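PDB 2HF9: probable hydrogenase maturation factor HypB from Methanocaldococcus jannaschii, which binds GTP and zinc, probably hydrolyses GTP slowly, and is probably required for inserting nickel into the metal centre of [NiFe] hydrogenases during their maturation. Local coordinates for residues M163-D175 and I194-T207. Residues are numbered along the deposited sequence; the frame is centred on the assembly and turned at random.
Sequences MKTADLIVINKID and INPDAEVVLLSLKT. With GSP (5'-guanosine-diphosphate-monothiophosphate), chain E.
Asp-175 meets Ser-204 and the guanine of GSP through one carboxylate. Its CB lies 3.7 Å from Ser-204 OG; chi1 of 60° then puts CG between the backbone N and carbonyl carbon, from where the carboxylate reaches both that hydroxyl and the base. OD1 has two donors: GSP N1, and the Ser-204 hydroxyl, whose OG stands 2.7 Å from it and 55° out of the carboxylate plane. OD2 takes GSP N2 at 2.8 Å, so the two oxygens read adjacent N-H groups of the base, and a water links OD2 to Lys-206 NZ, which also binds Ala-179 O of the second subunit. Ser-204 OG is itself held, accepting from the N of Lys-206 and of Thr-207 (ST turn and ST motif), while Leu-205 N donates to GSP O6 at 2.7 Å.

Behind this site, strands 168-172 and 199-202 run parallel at 16°, joined by hydrogen bonds such as Ile-169 N to Glu-199 O (2.7 Å). On one face Val-170 CG1 packs 3.6 Å from Leu-203 CD2; on the other Leu-202 CD2 lies alongside Ile-171, against helix 184-194. At the far end Asn-195 ND2 donates to Met-163 O in the carbonyl plane. The link between the strands, carrying helix 184-194, is a beta-alpha-beta crossover, and the carboxylate grip on N1 and N2 marks the guanine-specificity site of P-loop GTPases, with Asp-175 in the NKxD motif.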
loop_
_atom_site.group_PDB
_atom_site.type_symbol
_atom_site.label_atom_id
_atom_site.label_comp_id
_atom_site.label_asym_id
_atom_site.label_seq_id
_atom_site.Cartn_x
_atom_site.Cartn_y
_atom_site.Cartn_z
ATOM N N MET A 163 1.745 -12.333 4.664
ATOM C CA MET A 163 0.629 -13.271 4.813
ATOM C C MET A 163 0.963 -14.390 5.784
ATOM O O MET A 163 0.114 -14.812 6.565
ATOM C CB MET A 163 0.201 -13.854 3.460
ATOM C CG MET A 163 -0.366 -12.837 2.488
ATOM S SD MET A 163 -1.773 -11.903 3.124
ATOM C CE MET A 163 -1.716 -10.510 2.007
ATOM N N LYS A 164 2.212 -14.849 5.743
ATOM C CA LYS A 164 2.689 -15.898 6.649
ATOM C C LYS A 164 2.778 -15.451 8.106
ATOM O O LYS A 164 2.866 -16.287 9.008
ATOM C CB LYS A 164 4.045 -16.434 6.187
ATOM C CG LYS A 164 4.004 -17.180 4.867
ATOM C CD LYS A 164 5.360 -17.795 4.559
ATOM C CE LYS A 164 5.449 -18.235 3.109
ATOM N NZ LYS A 164 5.890 -17.109 2.227
ATOM N N THR A 165 2.762 -14.138 8.337
ATOM C CA THR A 165 2.841 -13.600 9.701
ATOM C C THR A 165 1.452 -13.366 10.306
ATOM O O THR A 165 1.327 -13.044 11.488
ATOM C CB THR A 165 3.688 -12.294 9.772
ATOM O OG1 THR A 165 2.949 -11.196 9.220
ATOM C CG2 THR A 165 5.004 -12.457 9.009
ATOM N N ALA A 166 0.413 -13.557 9.496
ATOM C CA ALA A 166 -0.960 -13.297 9.920
ATOM C C ALA A 166 -1.580 -14.472 10.671
ATOM O O ALA A 166 -1.367 -15.636 10.315
ATOM C CB ALA A 166 -1.818 -12.933 8.720
ATOM N N ASP A 167 -2.341 -14.147 11.713
ATOM C CA ASP A 167 -3.179 -15.111 12.416
ATOM C C ASP A 167 -4.587 -15.087 11.823
ATOM O O ASP A 167 -5.306 -16.093 11.840
ATOM C CB ASP A 167 -3.227 -14.773 13.904
ATOM C CG ASP A 167 -1.859 -14.856 14.560
ATOM O OD1 ASP A 167 -1.318 -15.973 14.657
ATOM O OD2 ASP A 167 -1.330 -13.803 14.973
ATOM N N LEU A 168 -4.967 -13.919 11.312
ATOM C CA LEU A 168 -6.213 -13.740 10.589
ATOM C C LEU A 168 -5.943 -12.977 9.300
ATOM O O LEU A 168 -5.293 -11.931 9.313
ATOM C CB LEU A 168 -7.245 -12.981 11.438
ATOM C CG LEU A 168 -8.529 -12.521 10.734
ATOM C CD1 LEU A 168 -9.408 -13.700 10.324
ATOM C CD2 LEU A 168 -9.317 -11.521 11.578
ATOM N N ILE A 169 -6.450 -13.512 8.193
ATOM C CA ILE A 169 -6.400 -12.824 6.913
ATOM C C ILE A 169 -7.827 -12.439 6.517
ATOM O O ILE A 169 -8.709 -13.297 6.371
ATOM C CB ILE A 169 -5.705 -13.674 5.829
ATOM C CG1 ILE A 169 -4.236 -13.904 6.212
ATOM C CG2 ILE A 169 -5.794 -12.986 4.468
ATOM C CD1 ILE A 169 -3.544 -15.058 5.499
ATOM N N VAL A 170 -8.044 -11.135 6.388
ATOM C CA VAL A 170 -9.343 -10.585 6.015
ATOM C C VAL A 170 -9.301 -10.123 4.561
ATOM O O VAL A 170 -8.490 -9.268 4.188
ATOM C CB VAL A 170 -9.744 -9.406 6.941
ATOM C CG1 VAL A 170 -11.070 -8.795 6.508
ATOM C CG2 VAL A 170 -9.826 -9.877 8.390
ATOM N N ILE A 171 -10.153 -10.730 3.742
ATOM C CA ILE A 171 -10.343 -10.312 2.362
ATOM C C ILE A 171 -11.596 -9.446 2.364
ATOM O O ILE A 171 -12.730 -9.952 2.371
ATOM C CB ILE A 171 -10.456 -11.524 1.404
ATOM C CG1 ILE A 171 -9.185 -12.385 1.489
ATOM C CG2 ILE A 171 -10.689 -11.063 -0.036
ATOM C CD1 ILE A 171 -9.376 -13.845 1.099
ATOM N N ASN A 172 -11.369 -8.136 2.406
ATOM C CA ASN A 172 -12.425 -7.150 2.582
ATOM C C ASN A 172 -12.950 -6.641 1.233
ATOM O O ASN A 172 -12.371 -6.938 0.180
ATOM C CB ASN A 172 -11.911 -5.988 3.459
ATOM C CG ASN A 172 -13.015 -5.041 3.907
ATOM O OD1 ASN A 172 -12.810 -3.819 3.967
ATOM N ND2 ASN A 172 -14.184 -5.586 4.221
ATOM N N LYS A 173 -14.047 -5.884 1.283
ATOM C CA LYS A 173 -14.699 -5.290 0.104
ATOM C C LYS A 173 -15.195 -6.346 -0.886
ATOM O O LYS A 173 -15.121 -6.144 -2.099
ATOM C CB LYS A 173 -13.782 -4.274 -0.604
ATOM C CG LYS A 173 -13.296 -3.127 0.278
ATOM C CD LYS A 173 -12.476 -2.118 -0.521
ATOM C CE LYS A 173 -11.660 -1.234 0.403
ATOM N NZ LYS A 173 -10.456 -0.686 -0.309
ATOM N N ILE A 174 -15.716 -7.460 -0.375
ATOM C CA ILE A 174 -16.217 -8.522 -1.259
ATOM C C ILE A 174 -17.401 -8.049 -2.106
ATOM O O ILE A 174 -17.684 -8.619 -3.162
ATOM C CB ILE A 174 -16.545 -9.852 -0.510
ATOM C CG1 ILE A 174 -17.671 -9.662 0.521
ATOM C CG2 ILE A 174 -15.262 -10.458 0.088
ATOM C CD1 ILE A 174 -18.207 -10.972 1.119
ATOM N N ASP A 175 -18.061 -6.984 -1.650
ATOM C CA ASP A 175 -19.152 -6.364 -2.399
ATOM C C ASP A 175 -18.690 -5.699 -3.705
ATOM O O ASP A 175 -19.510 -5.404 -4.575
ATOM C CB ASP A 175 -19.929 -5.380 -1.513
ATOM C CG ASP A 175 -19.059 -4.256 -0.967
ATOM O OD1 ASP A 175 -18.211 -4.513 -0.081
ATOM O OD2 ASP A 175 -19.238 -3.106 -1.416
ATOM N N ILE A 194 -1.057 -20.321 1.385
ATOM C CA ILE A 194 0.166 -19.628 1.794
ATOM C C ILE A 194 0.345 -19.654 3.315
ATOM O O ILE A 194 1.465 -19.794 3.809
ATOM C CB ILE A 194 0.217 -18.195 1.207
ATOM C CG1 ILE A 194 0.383 -18.271 -0.316
ATOM C CG2 ILE A 194 1.355 -17.380 1.822
ATOM C CD1 ILE A 194 0.041 -16.992 -1.070
ATOM N N ASN A 195 -0.765 -19.545 4.043
ATOM C CA ASN A 195 -0.757 -19.649 5.501
ATOM C C ASN A 195 -1.853 -20.597 6.008
ATOM O O ASN A 195 -2.936 -20.148 6.402
ATOM C CB ASN A 195 -0.885 -18.260 6.154
ATOM C CG ASN A 195 -0.574 -18.284 7.644
ATOM O OD1 ASN A 195 -0.526 -19.348 8.265
ATOM N ND2 ASN A 195 -0.364 -17.108 8.223
ATOM N N PRO A 196 -1.571 -21.919 5.995
ATOM C CA PRO A 196 -2.517 -22.948 6.432
ATOM C C PRO A 196 -2.985 -22.813 7.880
ATOM O O PRO A 196 -4.034 -23.352 8.230
ATOM C CB PRO A 196 -1.724 -24.251 6.260
ATOM C CG PRO A 196 -0.697 -23.943 5.246
ATOM C CD PRO A 196 -0.310 -22.516 5.522
ATOM N N ASP A 197 -2.217 -22.103 8.705
ATOM C CA ASP A 197 -2.535 -21.948 10.127
ATOM C C ASP A 197 -3.450 -20.756 10.423
ATOM O O ASP A 197 -4.055 -20.690 11.495
ATOM C CB ASP A 197 -1.250 -21.850 10.963
ATOM C CG ASP A 197 -0.430 -23.135 10.938
ATOM O OD1 ASP A 197 -0.997 -24.222 10.685
ATOM O OD2 ASP A 197 0.793 -23.053 11.171
ATOM N N ALA A 198 -3.558 -19.830 9.472
ATOM C CA ALA A 198 -4.353 -18.610 9.654
ATOM C C ALA A 198 -5.855 -18.842 9.495
ATOM O O ALA A 198 -6.277 -19.752 8.783
ATOM C CB ALA A 198 -3.892 -17.533 8.681
ATOM N N GLU A 199 -6.653 -18.012 10.164
ATOM C CA GLU A 199 -8.078 -17.924 9.858
ATOM C C GLU A 199 -8.221 -17.017 8.644
ATOM O O GLU A 199 -7.515 -16.014 8.534
ATOM C CB GLU A 199 -8.875 -17.369 11.040
ATOM C CG GLU A 199 -8.981 -18.318 12.236
ATOM C CD GLU A 199 -9.575 -19.670 11.867
ATOM O OE1 GLU A 199 -10.695 -19.705 11.311
ATOM O OE2 GLU A 199 -8.913 -20.697 12.128
ATOM N N VAL A 200 -9.101 -17.391 7.721
ATOM C CA VAL A 200 -9.338 -16.589 6.523
ATOM C C VAL A 200 -10.819 -16.223 6.445
ATOM O O VAL A 200 -11.681 -17.098 6.425
ATOM C CB VAL A 200 -8.871 -17.318 5.228
ATOM C CG1 VAL A 200 -9.112 -16.444 4.004
ATOM C CG2 VAL A 200 -7.393 -17.695 5.316
ATOM N N VAL A 201 -11.103 -14.924 6.412
ATOM C CA VAL A 201 -12.477 -14.429 6.429
ATOM C C VAL A 201 -12.757 -13.554 5.206
ATOM O O VAL A 201 -11.997 -12.634 4.899
ATOM C CB VAL A 201 -12.780 -13.655 7.748
ATOM C CG1 VAL A 201 -14.160 -12.990 7.713
ATOM C CG2 VAL A 201 -12.666 -14.578 8.958
ATOM N N LEU A 202 -13.844 -13.868 4.504
ATOM C CA LEU A 202 -14.347 -13.020 3.430
ATOM C C LEU A 202 -15.302 -12.001 4.043
ATOM O O LEU A 202 -16.256 -12.363 4.741
ATOM C CB LEU A 202 -15.040 -13.855 2.343
ATOM C CG LEU A 202 -14.134 -14.808 1.549
ATOM C CD1 LEU A 202 -14.967 -15.793 0.728
ATOM C CD2 LEU A 202 -13.173 -14.035 0.644
ATOM N N LEU A 203 -15.028 -10.727 3.796
ATOM C CA LEU A 203 -15.723 -9.655 4.500
ATOM C C LEU A 203 -16.199 -8.539 3.585
ATOM O O LEU A 203 -15.524 -8.171 2.621
ATOM C CB LEU A 203 -14.810 -9.068 5.595
ATOM C CG LEU A 203 -15.351 -7.926 6.474
ATOM C CD1 LEU A 203 -16.502 -8.390 7.353
ATOM C CD2 LEU A 203 -14.250 -7.301 7.319
ATOM N N SER A 204 -17.372 -8.000 3.902
ATOM C CA SER A 204 -17.767 -6.693 3.412
ATOM C C SER A 204 -18.181 -5.851 4.607
ATOM O O SER A 204 -19.117 -6.208 5.323
ATOM C CB SER A 204 -18.929 -6.784 2.425
ATOM O OG SER A 204 -19.398 -5.481 2.112
ATOM N N LEU A 205 -17.477 -4.743 4.823
ATOM C CA LEU A 205 -17.847 -3.801 5.875
ATOM C C LEU A 205 -18.994 -2.883 5.452
ATOM O O LEU A 205 -19.459 -2.061 6.243
ATOM C CB LEU A 205 -16.627 -2.997 6.332
ATOM C CG LEU A 205 -15.618 -3.819 7.147
ATOM C CD1 LEU A 205 -14.282 -3.109 7.246
ATOM C CD2 LEU A 205 -16.172 -4.165 8.546
ATOM N N LYS A 206 -19.434 -3.023 4.201
ATOM C CA LYS A 206 -20.614 -2.316 3.699
ATOM C C LYS A 206 -21.887 -3.118 4.003
ATOM O O LYS A 206 -22.811 -2.599 4.621
ATOM C CB LYS A 206 -20.475 -2.038 2.198
ATOM C CG LYS A 206 -21.601 -1.213 1.582
ATOM C CD LYS A 206 -21.230 -0.814 0.153
ATOM C CE LYS A 206 -22.149 0.260 -0.408
ATOM N NZ LYS A 206 -21.611 0.775 -1.704
ATOM N N THR A 207 -21.922 -4.386 3.590
ATOM C CA THR A 207 -23.079 -5.258 3.842
ATOM C C THR A 207 -22.992 -5.918 5.217
ATOM O O THR A 207 -23.998 -6.404 5.744
ATOM C CB THR A 207 -23.193 -6.382 2.797
ATOM O OG1 THR A 207 -22.133 -7.327 2.998
ATOM C CG2 THR A 207 -23.144 -5.826 1.369
HETATM P PG GSP E . -5.525 3.759 5.651
HETATM O O3B GSP E . -6.859 3.034 5.118
HETATM S S1G GSP E . -4.136 2.913 5.078
HETATM O O2G GSP E . -5.561 5.187 5.078
HETATM O O3G GSP E . -5.560 3.812 7.187
HETATM P PB GSP E . -7.695 1.926 5.941
HETATM O O1B GSP E . -7.139 0.592 5.634
HETATM O O2B GSP E . -7.770 2.200 7.387
HETATM P PA GSP E . -10.464 2.757 5.599
HETATM O O1A GSP E . -11.122 2.153 6.781
HETATM O O2A GSP E . -10.212 4.208 5.788
HETATM O O3A GSP E . -9.121 1.969 5.186
HETATM O "O5'" GSP E . -11.368 2.452 4.312
HETATM C "C5'" GSP E . -10.970 2.873 3.022
HETATM C "C4'" GSP E . -12.200 3.104 2.151
HETATM O "O4'" GSP E . -12.817 1.871 1.820
HETATM C "C3'" GSP E . -13.267 3.949 2.826
HETATM O "O3'" GSP E . -13.791 4.787 1.822
HETATM C "C2'" GSP E . -14.310 2.947 3.272
HETATM O "O2'" GSP E . -15.604 3.488 3.270
HETATM C "C1'" GSP E . -14.182 1.872 2.210
HETATM N N9 GSP E . -14.493 0.494 2.622
HETATM C C8 GSP E . -13.925 -0.244 3.631
HETATM N N7 GSP E . -14.478 -1.477 3.608
HETATM C C5 GSP E . -15.372 -1.539 2.594
HETATM C C6 GSP E . -16.205 -2.554 2.124
HETATM O O6 GSP E . -16.210 -3.657 2.667
HETATM N N1 GSP E . -17.021 -2.309 1.034
HETATM C C2 GSP E . -17.015 -1.066 0.422
HETATM N N2 GSP E . -17.806 -0.832 -0.621
HETATM N N3 GSP E . -16.184 -0.064 0.889
HETATM C C4 GSP E . -15.378 -0.306 1.958
HETATM O O HOH W 1 -4.817 -18.211 13.499
HETATM O O HOH W 2 -21.310 -2.136 -2.902
#